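Local atomic coordinates of DNA polymerase sliding clamp 2 (Sulfolobus tokodaii, PDB entry 3AIZ), a protein that serves as a subunit of a ring-shaped sliding clamp that encircles DNA and tethers the polymerase and other DNA-processing proteins to it. Residues S34-Y39 against T120-L125. Numbering follows the deposited sequence.
Sequences SIFSRY and TSIDQL
Arg38 reaches out from strand 34-40 to the loop that follows strand 109-120. NE and NH2 of its guanidinium share one acceptor, Gln124 O, which comes in obliquely. Arg38 NH2 lies 3.0 Å from Gln124 O, but both bonds are weak, with N-H...O angles near 124°. Asp123 adds charge to this grip. Its CG stands anti to the backbone N (chi1 178°), which carries the carboxylate over to the arginine. Asp123 OD2 lies 3.4 Å from Arg38 NE in a salt bridge. The planes of guanidinium and carboxylate are only 15° apart, though OD2 comes in obliquely. The aliphatic part of Arg38 rests on Leu125, with Arg38 CG 3.5 Å from Leu125 CD1. Two residues earlier on the strand, Phe36 points to the same side. Leu125 CD2 sits over one face of the Phe36 ring, and Phe36 CE2 lies 3.8 Å from Leu125 CB. Asp123 O approaches the ring edge near its plane, 3.4 Å from Phe36 CE2. Ile122 CG2 adds a looser apolar touch at Phe36 CZ. Asn29 of strand 25-30 accepts a hydrogen bond from Asp123 N, and Ile49 also packs on Leu125. The loop between strands 109-120 and 134-138 packs here on strand 34-40, consistent with the start of the interdomain connecting loop of PCNA clamps.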
loop_
_atom_site.group_PDB
_atom_site.type_symbol
_atom_site.label_atom_id
_atom_site.label_comp_id
_atom_site.label_asym_id
_atom_site.label_seq_id
_atom_site.Cartn_x
_atom_site.Cartn_y
_atom_site.Cartn_z
ATOM N N SER A 34 -44.058 6.735 10.665
ATOM C CA SER A 34 -42.730 6.569 10.085
ATOM C C SER A 34 -41.777 7.707 10.418
ATOM O O SER A 34 -42.195 8.833 10.685
ATOM C CB SER A 34 -42.829 6.446 8.563
ATOM O OG SER A 34 -43.154 7.695 7.975
ATOM N N ILE A 35 -40.486 7.395 10.398
ATOM C CA ILE A 35 -39.452 8.415 10.395
ATOM C C ILE A 35 -39.149 8.698 8.935
ATOM O O ILE A 35 -39.004 7.771 8.141
ATOM C CB ILE A 35 -38.169 7.923 11.078
ATOM C CG1 ILE A 35 -38.456 7.502 12.520
ATOM C CG2 ILE A 35 -37.095 9.000 11.039
ATOM C CD1 ILE A 35 -37.249 6.943 13.237
ATOM N N PHE A 36 -39.066 9.970 8.567
ATOM C CA PHE A 36 -38.822 10.304 7.172
ATOM C C PHE A 36 -38.206 11.682 6.980
ATOM O O PHE A 36 -38.329 12.559 7.832
ATOM C CB PHE A 36 -40.117 10.207 6.365
ATOM C CG PHE A 36 -41.089 11.318 6.641
ATOM C CD1 PHE A 36 -42.102 11.156 7.571
ATOM C CD2 PHE A 36 -40.991 12.524 5.967
ATOM C CE1 PHE A 36 -42.996 12.177 7.823
ATOM C CE2 PHE A 36 -41.883 13.547 6.216
ATOM C CZ PHE A 36 -42.886 13.373 7.146
ATOM N N SER A 37 -37.543 11.854 5.843
ATOM C CA SER A 37 -36.982 13.136 5.454
ATOM C C SER A 37 -37.234 13.340 3.968
ATOM O O SER A 37 -37.014 12.431 3.169
ATOM C CB SER A 37 -35.483 13.172 5.745
ATOM O OG SER A 37 -34.930 14.430 5.402
ATOM N N ARG A 38 -37.707 14.524 3.597
ATOM C CA ARG A 38 -37.996 14.804 2.197
ATOM C C ARG A 38 -37.616 16.229 1.816
ATOM O O ARG A 38 -37.985 17.188 2.493
ATOM C CB ARG A 38 -39.473 14.540 1.881
ATOM C CG ARG A 38 -40.443 15.588 2.414
ATOM C CD ARG A 38 -40.900 16.532 1.308
ATOM N NE ARG A 38 -41.887 17.499 1.781
ATOM C CZ ARG A 38 -42.528 18.359 0.996
ATOM N NH1 ARG A 38 -42.287 18.376 -0.308
ATOM N NH2 ARG A 38 -43.411 19.204 1.512
ATOM N N TYR A 39 -36.863 16.357 0.730
ATOM C CA TYR A 39 -36.511 17.667 0.203
ATOM C C TYR A 39 -36.673 17.680 -1.308
ATOM O O TYR A 39 -36.651 16.634 -1.960
ATOM C CB TYR A 39 -35.083 18.051 0.589
ATOM C CG TYR A 39 -34.028 17.168 -0.024
ATOM C CD1 TYR A 39 -33.728 15.931 0.528
ATOM C CD2 TYR A 39 -33.328 17.569 -1.154
ATOM C CE1 TYR A 39 -32.762 15.115 -0.026
ATOM C CE2 TYR A 39 -32.361 16.761 -1.719
ATOM C CZ TYR A 39 -32.081 15.534 -1.149
ATOM O OH TYR A 39 -31.119 14.720 -1.703
ATOM N N THR A 120 -37.891 21.606 15.083
ATOM C CA THR A 120 -38.928 22.333 14.360
ATOM C C THR A 120 -40.224 21.537 14.279
ATOM O O THR A 120 -40.372 20.496 14.921
ATOM C CB THR A 120 -38.479 22.675 12.926
ATOM O OG1 THR A 120 -38.135 21.470 12.231
ATOM C CG2 THR A 120 -37.274 23.604 12.948
ATOM N N SER A 121 -41.163 22.043 13.490
ATOM C CA SER A 121 -42.411 21.341 13.236
ATOM C C SER A 121 -42.242 20.433 12.024
ATOM O O SER A 121 -41.536 20.776 11.074
ATOM C CB SER A 121 -43.551 22.335 13.007
ATOM O OG SER A 121 -43.230 23.245 11.969
ATOM N N ILE A 122 -42.890 19.273 12.062
ATOM C CA ILE A 122 -42.739 18.278 11.006
ATOM C C ILE A 122 -43.026 18.834 9.616
ATOM O O ILE A 122 -44.059 19.465 9.387
ATOM C CB ILE A 122 -43.636 17.053 11.249
ATOM C CG1 ILE A 122 -43.181 16.305 12.501
ATOM C CG2 ILE A 122 -43.614 16.126 10.043
ATOM C CD1 ILE A 122 -43.818 14.950 12.660
ATOM N N ASP A 123 -42.099 18.598 8.693
ATOM C CA ASP A 123 -42.292 18.962 7.296
ATOM C C ASP A 123 -43.149 17.903 6.615
ATOM O O ASP A 123 -42.670 16.812 6.302
ATOM C CB ASP A 123 -40.943 19.083 6.585
ATOM C CG ASP A 123 -41.088 19.408 5.111
ATOM O OD1 ASP A 123 -42.069 20.092 4.746
ATOM O OD2 ASP A 123 -40.220 18.982 4.319
ATOM N N GLN A 124 -44.420 18.228 6.390
ATOM C CA GLN A 124 -45.375 17.278 5.824
ATOM C C GLN A 124 -44.895 16.653 4.514
ATOM O O GLN A 124 -44.340 17.334 3.651
ATOM C CB GLN A 124 -46.738 17.942 5.625
ATOM C CG GLN A 124 -47.400 18.390 6.919
ATOM C CD GLN A 124 -47.743 17.230 7.834
ATOM O OE1 GLN A 124 -47.657 16.067 7.438
ATOM N NE2 GLN A 124 -48.138 17.542 9.064
ATOM N N LEU A 125 -45.120 15.349 4.380
ATOM C CA LEU A 125 -44.714 14.609 3.191
ATOM C C LEU A 125 -45.759 14.746 2.087
ATOM O O LEU A 125 -46.829 14.137 2.154
ATOM C CB LEU A 125 -44.502 13.134 3.538
ATOM C CG LEU A 125 -43.881 12.244 2.462
ATOM C CD1 LEU A 125 -42.576 12.845 1.975
ATOM C CD2 LEU A 125 -43.661 10.834 2.993
#